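Local coordinates for Non-fluorescent flavoprotein (Photobacterium phosphoreum, PDB 1FVP) that binds flavin mononucleotide carrying an attached myristate, two per subunit, as a homodimeric relative of bacterial luciferase, at residues F9-Y14 and F94-I99; S40-I45 and F197-E202; N46-Y51 and Q127-V132. All blocks are in the same frame, centred on the assembly; numbering follows the deposited sequence.

Contact 1 of 3, residues F9-Y14 and F94-I99. With FMA (6-(3-tetradecanoic acid) flavine mononucleotide), chain E.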
loop_
_atom_site.group_PDB
_atom_site.type_symbol
_atom_site.label_atom_id
_atom_site.label_comp_id
_atom_site.label_asym_id
_atom_site.label_seq_id
_atom_site.Cartn_x
_atom_site.Cartn_y
_atom_site.Cartn_z
ATOM N N PHE A 9 -1.833 10.692 -2.134
ATOM C CA PHE A 9 -1.134 9.718 -2.991
ATOM C C PHE A 9 -0.042 10.473 -3.768
ATOM O O PHE A 9 -0.125 11.696 -3.898
ATOM C CB PHE A 9 -2.059 8.979 -3.917
ATOM C CG PHE A 9 -2.442 9.667 -5.193
ATOM C CD1 PHE A 9 -1.667 9.503 -6.343
ATOM C CD2 PHE A 9 -3.578 10.469 -5.238
ATOM C CE1 PHE A 9 -2.025 10.129 -7.520
ATOM C CE2 PHE A 9 -3.959 11.115 -6.421
ATOM C CZ PHE A 9 -3.159 10.935 -7.550
ATOM N N PHE A 10 0.881 9.695 -4.274
ATOM C CA PHE A 10 2.034 10.147 -5.046
ATOM C C PHE A 10 2.260 9.203 -6.241
ATOM O O PHE A 10 2.097 7.983 -6.048
ATOM C CB PHE A 10 3.311 10.116 -4.216
ATOM C CG PHE A 10 3.324 10.678 -2.847
ATOM C CD1 PHE A 10 2.979 9.908 -1.751
ATOM C CD2 PHE A 10 3.717 11.998 -2.632
ATOM C CE1 PHE A 10 3.013 10.440 -0.472
ATOM C CE2 PHE A 10 3.751 12.573 -1.362
ATOM C CZ PHE A 10 3.399 11.769 -0.274
ATOM N N VAL A 11 2.665 9.735 -7.391
ATOM C CA VAL A 11 2.929 8.758 -8.478
ATOM C C VAL A 11 4.332 8.286 -8.114
ATOM O O VAL A 11 4.863 8.735 -7.079
ATOM C CB VAL A 11 2.695 9.341 -9.847
ATOM C CG1 VAL A 11 1.270 9.873 -10.026
ATOM C CG2 VAL A 11 3.711 10.416 -10.165
ATOM N N ASN A 12 4.920 7.421 -8.872
ATOM C CA ASN A 12 6.278 6.908 -8.585
ATOM C C ASN A 12 6.923 6.929 -9.973
ATOM O O ASN A 12 6.724 6.020 -10.794
ATOM C CB ASN A 12 6.234 5.582 -7.885
ATOM C CG ASN A 12 7.551 4.866 -7.683
ATOM O OD1 ASN A 12 8.643 5.463 -7.694
ATOM N ND2 ASN A 12 7.458 3.543 -7.487
ATOM N N PHE A 13 7.640 8.027 -10.142
ATOM C CA PHE A 13 8.310 8.213 -11.448
ATOM C C PHE A 13 9.550 9.075 -11.359
ATOM O O PHE A 13 9.737 9.850 -10.397
ATOM C CB PHE A 13 7.229 8.791 -12.365
ATOM C CG PHE A 13 7.354 8.195 -13.732
ATOM C CD1 PHE A 13 8.438 8.553 -14.533
ATOM C CD2 PHE A 13 6.402 7.290 -14.181
ATOM C CE1 PHE A 13 8.586 8.007 -15.797
ATOM C CE2 PHE A 13 6.523 6.734 -15.455
ATOM C CZ PHE A 13 7.624 7.096 -16.248
ATOM N N TYR A 14 10.385 8.935 -12.386
ATOM C CA TYR A 14 11.643 9.702 -12.458
ATOM C C TYR A 14 11.420 10.998 -13.234
ATOM O O TYR A 14 10.886 11.073 -14.344
ATOM C CB TYR A 14 12.812 8.847 -12.933
ATOM C CG TYR A 14 13.154 7.680 -12.022
ATOM C CD1 TYR A 14 13.156 7.820 -10.624
ATOM C CD2 TYR A 14 13.499 6.441 -12.563
ATOM C CE1 TYR A 14 13.484 6.751 -9.797
ATOM C CE2 TYR A 14 13.830 5.371 -11.743
ATOM C CZ TYR A 14 13.820 5.523 -10.368
ATOM O OH TYR A 14 14.141 4.440 -9.597
ATOM N N PHE A 94 -10.672 4.455 -8.248
ATOM C CA PHE A 94 -10.833 5.114 -9.551
ATOM C C PHE A 94 -9.544 5.697 -10.063
ATOM O O PHE A 94 -8.858 6.345 -9.269
ATOM C CB PHE A 94 -12.040 6.069 -9.520
ATOM C CG PHE A 94 -13.314 5.246 -9.571
ATOM C CD1 PHE A 94 -13.666 4.621 -10.776
ATOM C CD2 PHE A 94 -14.100 5.049 -8.451
ATOM C CE1 PHE A 94 -14.807 3.855 -10.886
ATOM C CE2 PHE A 94 -15.254 4.260 -8.529
ATOM C CZ PHE A 94 -15.596 3.670 -9.742
ATOM N N LYS A 95 -9.244 5.440 -11.335
ATOM C CA LYS A 95 -7.998 5.985 -11.890
ATOM C C LYS A 95 -8.075 7.508 -12.032
ATOM O O LYS A 95 -9.102 8.187 -12.087
ATOM C CB LYS A 95 -7.474 5.355 -13.155
ATOM C CG LYS A 95 -6.855 3.976 -12.879
ATOM C CD LYS A 95 -5.765 3.694 -13.871
ATOM C CE LYS A 95 -6.201 3.709 -15.311
ATOM N NZ LYS A 95 -5.436 2.676 -16.077
ATOM N N TRP A 96 -6.891 8.050 -12.067
ATOM C CA TRP A 96 -6.541 9.474 -12.166
ATOM C C TRP A 96 -6.626 9.899 -13.625
ATOM O O TRP A 96 -7.253 10.954 -13.816
ATOM C CB TRP A 96 -5.239 9.609 -11.482
ATOM C CG TRP A 96 -3.874 10.025 -11.696
ATOM C CD1 TRP A 96 -3.056 10.351 -10.636
ATOM C CD2 TRP A 96 -3.029 10.172 -12.839
ATOM N NE1 TRP A 96 -1.803 10.689 -11.050
ATOM C CE2 TRP A 96 -1.761 10.604 -12.413
ATOM C CE3 TRP A 96 -3.221 9.992 -14.191
ATOM C CZ2 TRP A 96 -0.704 10.868 -13.269
ATOM C CZ3 TRP A 96 -2.171 10.241 -15.058
ATOM C CH2 TRP A 96 -0.927 10.680 -14.616
ATOM N N ASP A 97 -6.068 9.129 -14.538
ATOM C CA ASP A 97 -6.071 9.415 -15.968
ATOM C C ASP A 97 -7.302 8.857 -16.704
ATOM O O ASP A 97 -7.207 8.417 -17.872
ATOM C CB ASP A 97 -4.812 8.981 -16.704
ATOM C CG ASP A 97 -4.218 7.673 -16.272
ATOM O OD1 ASP A 97 -4.570 7.101 -15.244
ATOM O OD2 ASP A 97 -3.328 7.221 -17.021
ATOM N N ASP A 98 -8.431 8.909 -16.046
ATOM C CA ASP A 98 -9.678 8.421 -16.634
ATOM C C ASP A 98 -10.584 9.615 -16.870
ATOM O O ASP A 98 -10.992 10.229 -15.876
ATOM C CB ASP A 98 -10.282 7.340 -15.731
ATOM C CG ASP A 98 -9.920 5.979 -16.324
ATOM O OD1 ASP A 98 -9.558 5.946 -17.517
ATOM O OD2 ASP A 98 -10.000 4.970 -15.598
ATOM N N ILE A 99 -10.846 9.904 -18.135
ATOM C CA ILE A 99 -11.762 11.047 -18.404
ATOM C C ILE A 99 -12.962 10.745 -17.511
ATOM O O ILE A 99 -13.553 9.652 -17.628
ATOM C CB ILE A 99 -12.108 11.100 -19.916
ATOM C CG1 ILE A 99 -10.969 11.811 -20.694
ATOM C CG2 ILE A 99 -13.469 11.767 -20.225
ATOM C CD1 ILE A 99 -10.928 11.343 -22.185
HETATM N N1 FMA E . 17.389 4.925 -9.908
HETATM C C2 FMA E . 17.775 5.605 -10.990
HETATM O O2 FMA E . 18.157 5.225 -12.033
HETATM N N3 FMA E . 17.734 7.056 -10.922
HETATM C C4 FMA E . 17.318 7.701 -9.808
HETATM O O4 FMA E . 17.321 8.917 -9.855
HETATM C C4A FMA E . 16.913 6.944 -8.660
HETATM N N5 FMA E . 16.494 7.447 -7.519
HETATM C C5A FMA E . 16.096 6.784 -6.421
HETATM C C6 FMA E . 15.683 7.414 -5.255
HETATM C C7 FMA E . 15.288 6.634 -4.190
HETATM C C7M FMA E . 14.794 7.231 -2.825
HETATM C C8 FMA E . 15.320 5.197 -4.251
HETATM C C8M FMA E . 14.904 4.323 -3.116
HETATM C C9 FMA E . 15.744 4.609 -5.421
HETATM C C9A FMA E . 16.144 5.325 -6.510
HETATM N N10 FMA E . 16.586 4.802 -7.712
HETATM C C10 FMA E . 16.978 5.459 -8.808
HETATM C C1B FMA E . 16.666 3.279 -7.864
HETATM C C2B FMA E . 17.843 2.666 -6.989
HETATM O O2B FMA E . 18.873 3.612 -6.906
HETATM C C3B FMA E . 18.282 1.426 -7.745
HETATM O "O3'" FMA E . 18.498 1.702 -9.067
HETATM C C4B FMA E . 17.289 0.282 -7.524
HETATM O "O4'" FMA E . 16.233 0.739 -6.594
HETATM C C5B FMA E . 18.085 -0.876 -6.876
HETATM O "O5'" FMA E . 17.060 -2.015 -6.730
HETATM P P FMA E . 17.321 -3.515 -7.142
HETATM O O1P FMA E . 18.871 -3.469 -7.403
HETATM O O2P FMA E . 17.061 -4.248 -5.920
HETATM O O3P FMA E . 16.421 -3.837 -8.120
HETATM C "C1'" FMA E . 17.961 10.119 -5.171
HETATM O "O1'" FMA E . 17.583 10.795 -4.141
HETATM O "O2'" FMA E . 19.068 10.354 -5.711
HETATM C "C2'" FMA E . 16.831 9.536 -5.934
HETATM C "C3'" FMA E . 15.684 8.877 -5.197
HETATM C "C4'" FMA E . 14.410 9.634 -5.228
HETATM C "C5'" FMA E . 13.114 9.017 -4.758
HETATM C "C6'" FMA E . 11.875 9.398 -5.485
HETATM C "C7'" FMA E . 11.931 9.417 -7.004
HETATM C "C8'" FMA E . 10.770 10.026 -7.677
HETATM C "C9'" FMA E . 9.354 9.569 -7.300
HETATM C C11 FMA E . 8.752 10.448 -6.236
HETATM C C12 FMA E . 8.689 9.958 -4.833
HETATM C C13 FMA E . 7.565 9.103 -4.375
HETATM C C14 FMA E . 6.578 9.683 -3.407
HETATM C C15 FMA E . 6.650 9.195 -1.993
#
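Phe-9 and Val-11 meet the indole of Trp-96 across the inner side of the sheet. The Phe-9 ring comes rim to rim with the five-membered ring of Trp-96. Their centroids are 5.3 Å apart and the planes are inclined at 55°, so neither ring lies over the face of the other. The Phe-9 side chain crosses that of Trp-96 at about a right angle. Its chi1 of 82° sets CG between the backbone N and the carbonyl carbon, and the CE1 and CZ end of the ring then faces CD1 of the indole. Val-11 adds one methyl. Its CG1 lies 3.9 Å from Trp-96 CZ2, reaching the indole obliquely. The two segments meet here through side-chain packing, without a hydrogen bond between them.

Phe-10, between them in sequence, points away from Trp-96. It serves the bound flavin-myristate instead. The end of the fatty chain lies over one face of the Phe-10 ring, with C15 3.7 Å above the ring plane and offset toward the rim. Phe-10 CG is 3.4 Å from C14 of the same chain. Further along, Tyr-14 turns a ring face to the flavin. Tyr-14 CZ is 3.5 Å from flavin C10, and flavin C4 sits over the rim of that face. The Tyr-14 hydroxyl is hydrogen-bonded to Lys-61 O of the second subunit, so this pocket is completed across the dimer interface.

Asn-172 ND2 bonds to Trp-96 O, and Tyr-152 of helix 138-155 meets the indole edge-to-face. Strand 6-11 lies between strands 42-48 and 195-199. Trp-96 follows strand 92-94 and packs on Met-129 of strand 126-134 and on Ile-149 of helix 138-155.

Contact 2 of 3, residues S40-I45 and F197-E202; sequences SIYDVI and FLLCFE
The hydroxyl of Tyr-42 hydrogen-bonds to Met-214 O in helix 207-227, and the same atom touches Phe-201, with Tyr-42 OH 3.9 Å from Phe-201 CZ. The two aromatic side chains approach from opposite directions. Their planes are nearly perpendicular, at 88°, and the centroids lie 6.0 Å apart. Tyr-42 CE1 sits at the edge of the Phe-201 ring, in its plane, 4.0 Å from Phe-201 CE2. Tyr-42 CG stands anti to its carbonyl carbon, chi1 -50°, which carries the ring toward Leu-199 and Phe-201. Leu-199 CD1 completes this cluster 4.2 Å from Tyr-42 CE1. Leu-199 also touches a bound flavin-myristate, so the cluster borders that pocket. Met-214 packs on Phe-201 as well, and Leu-217 of the same helix on Tyr-42.

A separate methyl contact lies further along. Val-44 CG2 is 3.9 Å from Leu-198 CD2, and the two side chains cross at about a right angle. Leu-198 and Leu-199 are neighbours in strand 195-199 and point to different sides of it.

Strands 42-48 and 195-199 are not direct neighbours. Strand 6-11 runs parallel between them. The side chains meet across it, Tyr-42 with Leu-199 and Phe-201 on one side and Val-44 with Leu-198 on the other. Such parallel strands flanked by helices fit the beta/alpha barrel type of the bacterial luciferase family.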
loop_
_atom_site.group_PDB
_atom_site.type_symbol
_atom_site.label_atom_id
_atom_site.label_comp_id
_atom_site.label_asym_id
_atom_site.label_seq_id
_atom_site.Cartn_x
_atom_site.Cartn_y
_atom_site.Cartn_z
ATOM N N SER A 40 -4.136 16.437 9.920
ATOM C CA SER A 40 -4.843 15.360 10.619
ATOM C C SER A 40 -5.433 14.432 9.552
ATOM O O SER A 40 -4.898 13.404 9.159
ATOM C CB SER A 40 -5.972 15.881 11.487
ATOM O OG SER A 40 -5.536 16.384 12.725
ATOM N N ILE A 41 -6.560 14.884 9.071
ATOM C CA ILE A 41 -7.398 14.276 8.058
ATOM C C ILE A 41 -6.658 13.513 6.992
ATOM O O ILE A 41 -7.348 12.600 6.453
ATOM C CB ILE A 41 -8.453 15.331 7.577
ATOM C CG1 ILE A 41 -7.856 16.319 6.567
ATOM C CG2 ILE A 41 -9.050 16.071 8.823
ATOM C CD1 ILE A 41 -8.900 17.136 5.757
ATOM N N TYR A 42 -5.397 13.769 6.674
ATOM C CA TYR A 42 -4.762 12.896 5.632
ATOM C C TYR A 42 -4.363 11.632 6.398
ATOM O O TYR A 42 -3.322 11.597 7.094
ATOM C CB TYR A 42 -3.635 13.577 4.857
ATOM C CG TYR A 42 -4.044 14.932 4.310
ATOM C CD1 TYR A 42 -4.911 15.056 3.234
ATOM C CD2 TYR A 42 -3.599 16.101 4.912
ATOM C CE1 TYR A 42 -5.336 16.284 2.754
ATOM C CE2 TYR A 42 -4.019 17.334 4.449
ATOM C CZ TYR A 42 -4.875 17.428 3.378
ATOM O OH TYR A 42 -5.239 18.682 2.976
ATOM N N ASP A 43 -5.212 10.600 6.309
ATOM C CA ASP A 43 -4.897 9.373 7.076
ATOM C C ASP A 43 -4.341 8.195 6.317
ATOM O O ASP A 43 -4.144 7.144 6.980
ATOM C CB ASP A 43 -5.979 9.115 8.107
ATOM C CG ASP A 43 -7.410 9.349 7.721
ATOM O OD1 ASP A 43 -7.860 8.814 6.694
ATOM O OD2 ASP A 43 -8.120 10.059 8.472
ATOM N N VAL A 44 -3.995 8.254 5.056
ATOM C CA VAL A 44 -3.398 7.153 4.281
ATOM C C VAL A 44 -2.651 7.758 3.077
ATOM O O VAL A 44 -3.077 8.798 2.532
ATOM C CB VAL A 44 -4.394 6.076 3.872
ATOM C CG1 VAL A 44 -5.331 5.607 4.964
ATOM C CG2 VAL A 44 -5.236 6.461 2.652
ATOM N N ILE A 45 -1.548 7.144 2.689
ATOM C CA ILE A 45 -0.753 7.639 1.551
ATOM C C ILE A 45 -0.676 6.459 0.587
ATOM O O ILE A 45 -0.542 5.340 1.101
ATOM C CB ILE A 45 0.602 8.294 1.960
ATOM C CG1 ILE A 45 1.740 7.276 2.113
ATOM C CG2 ILE A 45 0.431 9.189 3.216
ATOM C CD1 ILE A 45 2.772 7.459 3.257
ATOM N N PHE A 197 -11.385 10.368 -1.262
ATOM C CA PHE A 197 -10.310 10.818 -2.159
ATOM C C PHE A 197 -8.863 10.708 -1.701
ATOM O O PHE A 197 -8.403 10.939 -0.592
ATOM C CB PHE A 197 -10.571 12.242 -2.644
ATOM C CG PHE A 197 -11.982 12.701 -2.642
ATOM C CD1 PHE A 197 -12.558 13.142 -1.453
ATOM C CD2 PHE A 197 -12.732 12.689 -3.817
ATOM C CE1 PHE A 197 -13.887 13.575 -1.425
ATOM C CE2 PHE A 197 -14.067 13.116 -3.818
ATOM C CZ PHE A 197 -14.623 13.558 -2.603
ATOM N N LEU A 198 -8.102 10.322 -2.704
ATOM C CA LEU A 198 -6.655 10.146 -2.670
ATOM C C LEU A 198 -6.268 11.248 -3.676
ATOM O O LEU A 198 -6.474 10.943 -4.873
ATOM C CB LEU A 198 -6.336 8.746 -3.148
ATOM C CG LEU A 198 -6.483 7.576 -2.217
ATOM C CD1 LEU A 198 -5.540 6.445 -2.640
ATOM C CD2 LEU A 198 -6.152 8.034 -0.795
ATOM N N LEU A 199 -5.828 12.374 -3.172
ATOM C CA LEU A 199 -5.510 13.518 -4.020
ATOM C C LEU A 199 -4.055 13.916 -3.993
ATOM O O LEU A 199 -3.581 14.362 -2.939
ATOM C CB LEU A 199 -6.492 14.629 -3.579
ATOM C CG LEU A 199 -6.982 14.662 -2.148
ATOM C CD1 LEU A 199 -5.841 14.713 -1.140
ATOM C CD2 LEU A 199 -7.860 15.885 -1.924
ATOM N N CYS A 200 -3.382 13.811 -5.118
ATOM C CA CYS A 200 -1.971 14.153 -5.310
ATOM C C CYS A 200 -1.755 15.656 -5.385
ATOM O O CYS A 200 -2.251 16.216 -6.384
ATOM C CB CYS A 200 -1.474 13.582 -6.653
ATOM S SG CYS A 200 0.310 13.817 -6.926
ATOM N N PHE A 201 -1.051 16.273 -4.466
ATOM C CA PHE A 201 -0.826 17.735 -4.562
ATOM C C PHE A 201 0.609 17.951 -5.048
ATOM O O PHE A 201 1.229 18.940 -4.625
ATOM C CB PHE A 201 -1.002 18.435 -3.245
ATOM C CG PHE A 201 -2.230 18.401 -2.419
ATOM C CD1 PHE A 201 -3.336 19.165 -2.778
ATOM C CD2 PHE A 201 -2.285 17.657 -1.241
ATOM C CE1 PHE A 201 -4.500 19.162 -2.028
ATOM C CE2 PHE A 201 -3.430 17.631 -0.454
ATOM C CZ PHE A 201 -4.536 18.393 -0.863
ATOM N N GLU A 202 1.129 17.068 -5.861
ATOM C CA GLU A 202 2.515 17.155 -6.308
ATOM C C GLU A 202 2.739 17.866 -7.616
ATOM O O GLU A 202 3.892 17.783 -8.109
ATOM C CB GLU A 202 3.182 15.792 -6.492
ATOM C CG GLU A 202 3.471 14.811 -5.391
ATOM C CD GLU A 202 3.909 15.409 -4.088
ATOM O OE1 GLU A 202 3.160 15.834 -3.226
ATOM O OE2 GLU A 202 5.151 15.402 -3.994
#

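Contact 3 of 3, residues N46-Y51 and Q127-V132. With FMA (6-(3-tetradecanoic acid) flavine mononucleotide), chain D.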
loop_
_atom_site.group_PDB
_atom_site.type_symbol
_atom_site.label_atom_id
_atom_site.label_comp_id
_atom_site.label_asym_id
_atom_site.label_seq_id
_atom_site.Cartn_x
_atom_site.Cartn_y
_atom_site.Cartn_z
ATOM N N ASN A 46 -0.770 6.726 -0.681
ATOM C CA ASN A 46 -0.749 5.717 -1.749
ATOM C C ASN A 46 0.412 5.994 -2.691
ATOM O O ASN A 46 1.087 7.034 -2.528
ATOM C CB ASN A 46 -2.145 5.854 -2.367
ATOM C CG ASN A 46 -2.440 4.996 -3.558
ATOM O OD1 ASN A 46 -2.426 3.753 -3.454
ATOM N ND2 ASN A 46 -2.691 5.568 -4.731
ATOM N N ILE A 47 0.663 5.116 -3.659
ATOM C CA ILE A 47 1.736 5.266 -4.636
ATOM C C ILE A 47 1.373 4.717 -6.011
ATOM O O ILE A 47 1.751 3.604 -6.353
ATOM C CB ILE A 47 3.137 4.696 -4.202
ATOM C CG1 ILE A 47 3.594 5.321 -2.873
ATOM C CG2 ILE A 47 4.183 4.929 -5.334
ATOM C CD1 ILE A 47 5.107 5.450 -2.618
ATOM N N ASP A 48 0.685 5.514 -6.794
ATOM C CA ASP A 48 0.253 5.190 -8.167
ATOM C C ASP A 48 1.531 4.800 -8.920
ATOM O O ASP A 48 2.520 5.540 -8.802
ATOM C CB ASP A 48 -0.515 6.332 -8.801
ATOM C CG ASP A 48 -1.110 6.103 -10.175
ATOM O OD1 ASP A 48 -0.405 5.774 -11.153
ATOM O OD2 ASP A 48 -2.358 6.268 -10.267
ATOM N N ASP A 49 1.476 3.667 -9.592
ATOM C CA ASP A 49 2.644 3.185 -10.364
ATOM C C ASP A 49 2.123 2.153 -11.365
ATOM O O ASP A 49 2.887 1.417 -11.960
ATOM C CB ASP A 49 3.732 2.665 -9.472
ATOM C CG ASP A 49 3.727 1.190 -9.149
ATOM O OD1 ASP A 49 4.225 0.413 -9.978
ATOM O OD2 ASP A 49 3.236 0.855 -8.052
ATOM N N HIS A 50 0.829 2.205 -11.496
ATOM C CA HIS A 50 -0.023 1.360 -12.319
ATOM C C HIS A 50 0.312 1.257 -13.788
ATOM O O HIS A 50 -0.105 0.258 -14.434
ATOM C CB HIS A 50 -1.533 1.722 -12.106
ATOM C CG HIS A 50 -1.809 1.778 -10.623
ATOM N ND1 HIS A 50 -1.752 2.925 -9.878
ATOM C CD2 HIS A 50 -2.104 0.781 -9.749
ATOM C CE1 HIS A 50 -2.034 2.631 -8.614
ATOM N NE2 HIS A 50 -2.244 1.340 -8.496
ATOM N N TYR A 51 1.069 2.194 -14.316
ATOM C CA TYR A 51 1.469 2.214 -15.727
ATOM C C TYR A 51 2.297 1.003 -16.128
ATOM O O TYR A 51 2.667 0.870 -17.307
ATOM C CB TYR A 51 2.259 3.512 -16.028
ATOM C CG TYR A 51 3.466 3.730 -15.146
ATOM C CD1 TYR A 51 3.366 4.298 -13.880
ATOM C CD2 TYR A 51 4.731 3.357 -15.592
ATOM C CE1 TYR A 51 4.503 4.468 -13.100
ATOM C CE2 TYR A 51 5.875 3.526 -14.823
ATOM C CZ TYR A 51 5.758 4.086 -13.566
ATOM O OH TYR A 51 6.895 4.269 -12.823
ATOM N N GLN A 127 -12.815 4.820 -4.063
ATOM C CA GLN A 127 -11.753 5.794 -3.711
ATOM C C GLN A 127 -11.402 6.502 -5.036
ATOM O O GLN A 127 -11.090 5.813 -6.020
ATOM C CB GLN A 127 -10.495 5.248 -3.091
ATOM C CG GLN A 127 -10.542 4.844 -1.651
ATOM C CD GLN A 127 -10.137 5.905 -0.680
ATOM O OE1 GLN A 127 -10.122 5.659 0.511
ATOM N NE2 GLN A 127 -9.788 7.102 -1.125
ATOM N N LEU A 128 -11.481 7.813 -4.938
ATOM C CA LEU A 128 -11.228 8.695 -6.099
ATOM C C LEU A 128 -9.837 9.305 -6.031
ATOM O O LEU A 128 -9.519 9.901 -4.985
ATOM C CB LEU A 128 -12.415 9.659 -6.087
ATOM C CG LEU A 128 -12.730 10.501 -7.300
ATOM C CD1 LEU A 128 -12.857 9.663 -8.561
ATOM C CD2 LEU A 128 -14.022 11.278 -7.022
ATOM N N MET A 129 -9.085 9.114 -7.109
ATOM C CA MET A 129 -7.721 9.601 -7.233
ATOM C C MET A 129 -7.605 10.796 -8.210
ATOM O O MET A 129 -7.614 10.595 -9.442
ATOM C CB MET A 129 -6.702 8.578 -7.690
ATOM C CG MET A 129 -6.788 7.219 -7.118
ATOM S SD MET A 129 -5.222 6.324 -7.476
ATOM C CE MET A 129 -5.163 6.502 -9.259
ATOM N N LEU A 130 -7.404 11.954 -7.616
ATOM C CA LEU A 130 -7.234 13.239 -8.251
ATOM C C LEU A 130 -5.865 13.895 -7.953
ATOM O O LEU A 130 -5.276 13.852 -6.875
ATOM C CB LEU A 130 -8.319 14.183 -7.727
ATOM C CG LEU A 130 -9.751 13.777 -7.625
ATOM C CD1 LEU A 130 -10.447 14.546 -6.514
ATOM C CD2 LEU A 130 -10.417 14.056 -8.973
ATOM N N HIS A 131 -5.415 14.601 -8.966
ATOM C CA HIS A 131 -4.203 15.384 -9.090
ATOM C C HIS A 131 -4.456 16.858 -8.817
ATOM O O HIS A 131 -4.430 17.615 -9.808
ATOM C CB HIS A 131 -3.610 15.308 -10.540
ATOM C CG HIS A 131 -2.273 14.666 -10.499
ATOM N ND1 HIS A 131 -1.878 13.531 -11.140
ATOM C CD2 HIS A 131 -1.199 15.076 -9.763
ATOM C CE1 HIS A 131 -0.610 13.283 -10.818
ATOM N NE2 HIS A 131 -0.176 14.184 -9.981
ATOM N N VAL A 132 -4.692 17.290 -7.607
ATOM C CA VAL A 132 -4.926 18.713 -7.308
ATOM C C VAL A 132 -3.752 19.622 -7.662
ATOM O O VAL A 132 -2.563 19.233 -7.674
ATOM C CB VAL A 132 -5.267 18.837 -5.805
ATOM C CG1 VAL A 132 -5.110 20.230 -5.242
ATOM C CG2 VAL A 132 -6.685 18.349 -5.551
HETATM N N1 FMA D . -21.784 15.899 1.613
HETATM C C2 FMA D . -21.493 14.929 2.481
HETATM O O2 FMA D . -22.124 13.979 2.760
HETATM N N3 FMA D . -20.236 14.990 3.215
HETATM C C4 FMA D . -19.374 16.009 3.030
HETATM O O4 FMA D . -18.344 16.020 3.669
HETATM C C4A FMA D . -19.708 17.041 2.099
HETATM N N5 FMA D . -18.945 18.074 1.846
HETATM C C5A FMA D . -19.206 19.073 0.988
HETATM C C6 FMA D . -18.329 20.134 0.783
HETATM C C7 FMA D . -18.686 21.107 -0.117
HETATM C C7M FMA D . -17.780 22.347 -0.441
HETATM C C8 FMA D . -19.937 21.053 -0.836
HETATM C C8M FMA D . -20.369 22.089 -1.822
HETATM C C9 FMA D . -20.782 19.989 -0.604
HETATM C C9A FMA D . -20.481 18.985 0.269
HETATM N N10 FMA D . -21.284 17.885 0.539
HETATM C C10 FMA D . -21.014 16.905 1.399
HETATM C C1B FMA D . -22.623 17.741 -0.189
HETATM C C2B FMA D . -23.118 16.243 -0.376
HETATM O O2B FMA D . -23.397 16.216 -1.764
HETATM C C3B FMA D . -24.326 16.000 0.499
HETATM O "O3'" FMA D . -24.382 16.910 1.551
HETATM C C4B FMA D . -24.457 14.583 1.069
HETATM O "O4'" FMA D . -24.487 13.586 -0.014
HETATM C C5B FMA D . -25.774 14.442 1.882
HETATM O "O5'" FMA D . -26.566 13.291 1.211
HETATM P P FMA D . -28.074 13.287 0.737
HETATM O O1P FMA D . -28.797 13.375 2.126
HETATM O O2P FMA D . -28.285 14.468 -0.078
HETATM O O3P FMA D . -28.269 12.167 -0.047
HETATM C "C1'" FMA D . -16.311 21.268 3.628
HETATM O "O1'" FMA D . -16.223 22.342 2.921
HETATM O "O2'" FMA D . -16.155 21.342 4.851
HETATM C "C2'" FMA D . -17.245 20.265 3.036
HETATM C "C3'" FMA D . -17.054 20.125 1.520
HETATM C "C4'" FMA D . -16.148 18.959 1.268
HETATM C "C5'" FMA D . -14.664 19.177 1.090
HETATM C "C6'" FMA D . -14.079 18.404 -0.065
HETATM C "C7'" FMA D . -12.602 18.088 0.128
HETATM C "C8'" FMA D . -11.674 18.654 -0.862
HETATM C "C9'" FMA D . -11.290 17.844 -2.088
HETATM C C11 FMA D . -10.651 18.660 -3.169
HETATM C C12 FMA D . -9.703 19.767 -2.883
HETATM C C13 FMA D . -9.007 20.460 -4.006
HETATM C C14 FMA D . -8.022 21.526 -3.646
HETATM C C15 FMA D . -8.468 22.464 -2.560
#
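Met-129 reaches from strand 126-134 toward Asn-46 and Asp-48 of strand 42-48. Its CG stands anti to the carbonyl carbon, and the chain then runs extended through chi2, -165°. A bend at chi3, -55°, turns the methyl CE aside at the end. This puts the sulfur near both polar groups and the methyl at the carboxylate of Asp-48. Met-129 SD lies 3.8 Å from Asn-46 ND2, with the two side chains crossing at about a right angle. Met-129 CE is 4.2 Å from Asp-48 CG. Met-129 SD is 4.0 Å from Asp-48 OD2. Both Asn-46 and Asp-48 hold CG anti to the backbone N, the latter with chi1 -176°. Two residues apart on the strand, they extend to the same side and meet one thioether. The ring of His-50 has Asp-48 CG at its edge, in plane. Phe-9 of strand 6-11 packs on both Asn-46 and Met-129.

Val-132 serves another partner at the far end of its segment. Its CG2 is 3.5 Å from C13 of a bound flavin-myristate, and its CG1 is 3.6 Å from C14. Both methyls thus rest on the tail of the fatty chain.

Strands 42-48 and 126-134 are not paired with each other, and the Met-129 side chain bridges them. Its thioether offers the buried Asp-48 carboxylate van der Waals contact, so polar support probably comes from other groups.

From the N terminus, contact 1 first closes a loop from strand 6-11 to the segment after strand 92-94. Contact 2 starts inside that loop, on strand 42-48, and closes later on strand 195-199, so the two cross. Contact 3 leaves the same strand and ends on strand 126-134, crossing contact 1 and nested within contact 2. They also touch one another: the Phe-9 ring packs on the backbone of Leu-198, and Asn-12 O bonds to Tyr-51 OH of contact 3. Leu-198 N of contact 2 probably bonds to Leu-128 O of contact 3, where their strands pair. Together they tie strands 6-11 and 42-48 to strands 126-134 and 195-199 and the loop after 92-94.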